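Local coordinates for hypothetical protein CC0527 (Caulobacter vibrioides, PDB 2O0Q) that is of unknown function but belongs to the DUF952 family, which is grouped with the ADP-ribosyl clan of protein families, at residues 29-32 against 33-37; 36-39 against 40-43. All coordinates share one frame; numbering follows the deposited sequence.

Contact 1 (29-32 against 33-37); sequences LADG and FIHLS
The turn from helix 26-31 into strand 34-38 brings D31, the last helical residue, against F33 and H35, with G32 as the pivot. G32 leaves the helix at positive phi (95°), a backbone shape that suits glycine because a CB would be jammed against the carbonyl O of D31. The chain turns here out of the helix, and F33 and H35, just before and within the strand, come back to D31. F33 has its CG wedged between its own N and carbonyl carbon (chi1 57°), which folds the ring back over the turn. D31 CB meets that ring in an off-centre CH-pi contact, 4.2 Å from the F33 centroid and 3.8 Å from F33 CE1, while F33 CD1 lies obliquely 3.5 Å from D31 O. H35 comes up beside F33, against the carboxylate end of the same side chain: D31 CG sits at the edge of the imidazole, in its plane, with carboxylate and ring planes 60° apart, although the carboxylate is modelled too near the ring carbon CE1 for its exact placing to be trusted. F33 CE2 in turn rests on one face of the imidazole, offset toward the rim. H83 of strand 80-84 extends this surface cluster by stacking on F33 and meeting H35, and D28, one helical turn before D31, accepts a hydrogen bond from H35 N through OD1, tying helix 26-31 to strand 34-38.

Contact 2 (36-39 against 40-43); sequences LSAG and EQAQ
S37 lays its CB 3.8 Å from A42 CA, at the junction where strand 34-38 runs directly into helix 39-49. Its OG turns away to a hydrogen bond with OG1 of T45, three residues beyond A42 in the helix. A38 is gripped at both backbone ends. Its N-H gives a nearly straight bond to Q41 OE1 (2.8 Å, 166°), a side chain of the first turn bonding back to the backbone. Its carbonyl O accepts Q41 N at 3.0 Å, with the donor well above the carbonyl plane, and more weakly A42 N. Q41 reaches back because its CG nearly eclipses the backbone N (chi1 -19°) and the chain then runs extended, carrying the amide past the A38 methyl, with Q41 OE1 3.4 Å from A38 CB. Q41 NE2 is held by R80 O, so both ends of the amide are fixed. E40, bent at chi2 (75°), brings OE1 alongside the same methyl, 3.7 Å from A38 CB. G39 O takes a weak bond from A42 N, and a water bridges onward, donating to G39 O at 2.8 Å and accepting from Q43 N at 2.9 Å.

How the contacts relate
Both contacts illustrate how a chain passes between helix and strand, at opposite ends of strand 34-38: contact 1 where helix 26-31 gives way to it, contact 2 where it gives way to helix 39-49. They share L36 and S37, and their centres lie about 14 Å apart. Contact 1 is a surface cluster of rings and a carboxylate, whose geometry rests on a glycine with positive phi and on CH-pi and ring contacts; its two segments share no hydrogen bond. Contact 2 is partly buried and pairs small residues (S37, A38, G39, A42) with two long side chains, E40 and Q41, so backbone hydrogen bonds, one side-chain amide and a water do the work. Strand 80-84 serves both, through H83 and R80 respectively.

Contact 1 (29-32 against 33-37)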
loop_
_atom_site.group_PDB
_atom_site.type_symbol
_atom_site.label_atom_id
_atom_site.label_comp_id
_atom_site.label_asym_id
_atom_site.label_seq_id
_atom_site.Cartn_x
_atom_site.Cartn_y
_atom_site.Cartn_z
ATOM N N LEU A 29 11.563 0.479 -4.809
ATOM C CA LEU A 29 12.794 1.123 -5.259
ATOM C C LEU A 29 13.458 0.339 -6.385
ATOM O O LEU A 29 14.076 0.924 -7.274
ATOM C CB LEU A 29 13.750 1.289 -4.076
ATOM C CG LEU A 29 13.235 2.267 -3.013
ATOM C CD1 LEU A 29 14.068 2.157 -1.738
ATOM C CD2 LEU A 29 13.271 3.680 -3.571
ATOM N N ALA A 30 13.321 -0.983 -6.350
ATOM C CA ALA A 30 13.895 -1.836 -7.384
ATOM C C ALA A 30 13.154 -1.666 -8.702
ATOM O O ALA A 30 13.771 -1.558 -9.766
ATOM C CB ALA A 30 13.831 -3.301 -6.959
ATOM N N ASP A 31 11.825 -1.651 -8.617
ATOM C CA ASP A 31 10.980 -1.535 -9.794
ATOM C C ASP A 31 10.840 -0.131 -10.365
ATOM O O ASP A 31 10.488 0.022 -11.536
ATOM C CB ASP A 31 9.593 -2.119 -9.504
ATOM C CG ASP A 31 9.637 -3.614 -9.229
ATOM O OD1 ASP A 31 10.673 -4.250 -9.512
ATOM O OD2 ASP A 31 8.630 -4.163 -8.736
ATOM N N GLY A 32 11.118 0.889 -9.558
ATOM C CA GLY A 32 11.028 2.257 -10.051
ATOM C C GLY A 32 9.716 2.977 -9.792
ATOM O O GLY A 32 9.459 4.046 -10.358
ATOM N N PHE A 33 8.878 2.395 -8.943
ATOM C CA PHE A 33 7.595 2.999 -8.602
ATOM C C PHE A 33 7.037 2.329 -7.359
ATOM O O PHE A 33 7.455 1.230 -6.994
ATOM C CB PHE A 33 6.590 2.856 -9.750
ATOM C CG PHE A 33 6.351 1.436 -10.178
ATOM C CD1 PHE A 33 7.104 0.869 -11.201
ATOM C CD2 PHE A 33 5.380 0.660 -9.548
ATOM C CE1 PHE A 33 6.895 -0.452 -11.594
ATOM C CE2 PHE A 33 5.164 -0.662 -9.932
ATOM C CZ PHE A 33 5.924 -1.216 -10.958
ATOM N N ILE A 34 6.090 2.992 -6.710
ATOM C CA ILE A 34 5.494 2.429 -5.514
ATOM C C ILE A 34 4.291 1.577 -5.881
ATOM O O ILE A 34 3.362 2.039 -6.557
ATOM C CB ILE A 34 5.074 3.533 -4.527
ATOM C CG1 ILE A 34 6.321 4.273 -4.036
ATOM C CG2 ILE A 34 4.326 2.923 -3.347
ATOM C CD1 ILE A 34 6.018 5.498 -3.217
ATOM N N HIS A 35 4.332 0.323 -5.443
ATOM C CA HIS A 35 3.259 -0.627 -5.698
ATOM C C HIS A 35 2.112 -0.393 -4.733
ATOM O O HIS A 35 2.278 -0.541 -3.523
ATOM C CB HIS A 35 3.737 -2.069 -5.500
ATOM C CG HIS A 35 4.549 -2.616 -6.631
ATOM N ND1 HIS A 35 5.881 -2.311 -6.811
ATOM C CD2 HIS A 35 4.228 -3.490 -7.618
ATOM C CE1 HIS A 35 6.346 -2.976 -7.855
ATOM N NE2 HIS A 35 5.363 -3.697 -8.363
ATOM N N LEU A 36 0.953 -0.031 -5.270
ATOM C CA LEU A 36 -0.242 0.176 -4.459
ATOM C C LEU A 36 -1.306 -0.760 -5.015
ATOM O O LEU A 36 -1.117 -1.339 -6.085
ATOM C CB LEU A 36 -0.704 1.637 -4.521
ATOM C CG LEU A 36 0.230 2.557 -3.720
ATOM C CD1 LEU A 36 0.897 3.539 -4.642
ATOM C CD2 LEU A 36 -0.541 3.304 -2.654
ATOM N N SER A 37 -2.403 -0.929 -4.282
ATOM C CA SER A 37 -3.483 -1.816 -4.713
ATOM C C SER A 37 -4.843 -1.157 -4.568
ATOM O O SER A 37 -5.085 -0.427 -3.608
ATOM C CB SER A 37 -3.510 -3.096 -3.864
ATOM O OG SER A 37 -2.292 -3.815 -3.918
#

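Contact 2 (36-39 against 40-43)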
loop_
_atom_site.group_PDB
_atom_site.type_symbol
_atom_site.label_atom_id
_atom_site.label_comp_id
_atom_site.label_asym_id
_atom_site.label_seq_id
_atom_site.Cartn_x
_atom_site.Cartn_y
_atom_site.Cartn_z
ATOM N N LEU A 36 0.953 -0.031 -5.270
ATOM C CA LEU A 36 -0.242 0.176 -4.459
ATOM C C LEU A 36 -1.306 -0.760 -5.015
ATOM O O LEU A 36 -1.117 -1.339 -6.085
ATOM C CB LEU A 36 -0.704 1.637 -4.521
ATOM C CG LEU A 36 0.230 2.557 -3.720
ATOM C CD1 LEU A 36 0.897 3.539 -4.642
ATOM C CD2 LEU A 36 -0.541 3.304 -2.654
ATOM N N SER A 37 -2.403 -0.929 -4.282
ATOM C CA SER A 37 -3.483 -1.816 -4.713
ATOM C C SER A 37 -4.843 -1.157 -4.568
ATOM O O SER A 37 -5.085 -0.427 -3.608
ATOM C CB SER A 37 -3.510 -3.096 -3.864
ATOM O OG SER A 37 -2.292 -3.815 -3.918
ATOM N N ALA A 38 -5.727 -1.409 -5.528
ATOM C CA ALA A 38 -7.084 -0.882 -5.430
ATOM C C ALA A 38 -7.728 -1.749 -4.349
ATOM O O ALA A 38 -7.206 -2.811 -4.014
ATOM C CB ALA A 38 -7.823 -1.049 -6.744
ATOM N N GLY A 39 -8.850 -1.303 -3.801
ATOM C CA GLY A 39 -9.508 -2.067 -2.757
ATOM C C GLY A 39 -9.817 -3.524 -3.073
ATOM O O GLY A 39 -9.607 -4.396 -2.229
ATOM N N GLU A 40 -10.306 -3.804 -4.279
ATOM C CA GLU A 40 -10.661 -5.176 -4.644
ATOM C C GLU A 40 -9.463 -6.098 -4.818
ATOM O O GLU A 40 -9.626 -7.316 -4.883
ATOM C CB GLU A 40 -11.479 -5.199 -5.939
ATOM C CG GLU A 40 -12.325 -3.971 -6.168
ATOM C CD GLU A 40 -11.493 -2.782 -6.598
ATOM O OE1 GLU A 40 -10.869 -2.861 -7.673
ATOM O OE2 GLU A 40 -11.455 -1.778 -5.863
ATOM N N GLN A 41 -8.267 -5.519 -4.889
ATOM C CA GLN A 41 -7.042 -6.292 -5.087
ATOM C C GLN A 41 -6.162 -6.334 -3.831
ATOM O O GLN A 41 -5.260 -7.170 -3.721
ATOM C CB GLN A 41 -6.250 -5.675 -6.251
ATOM C CG GLN A 41 -7.109 -4.775 -7.144
ATOM C CD GLN A 41 -6.307 -3.879 -8.075
ATOM O OE1 GLN A 41 -5.323 -3.235 -7.674
ATOM N NE2 GLN A 41 -6.741 -3.812 -9.327
ATOM N N ALA A 42 -6.442 -5.442 -2.884
ATOM C CA ALA A 42 -5.665 -5.330 -1.648
ATOM C C ALA A 42 -5.487 -6.599 -0.821
ATOM O O ALA A 42 -4.376 -6.909 -0.391
ATOM C CB ALA A 42 -6.254 -4.234 -0.769
ATOM N N GLN A 43 -6.570 -7.328 -0.570
ATOM C CA GLN A 43 -6.456 -8.540 0.229
ATOM C C GLN A 43 -5.542 -9.574 -0.431
ATOM O O GLN A 43 -4.754 -10.233 0.247
ATOM C CB GLN A 43 -7.837 -9.144 0.486
ATOM C CG GLN A 43 -7.824 -10.330 1.443
ATOM C CD GLN A 43 -7.265 -9.984 2.813
ATOM O OE1 GLN A 43 -6.194 -10.465 3.202
ATOM N NE2 GLN A 43 -7.980 -9.148 3.549
HETATM O O HOH W 1 -9.224 -7.088 -1.615
#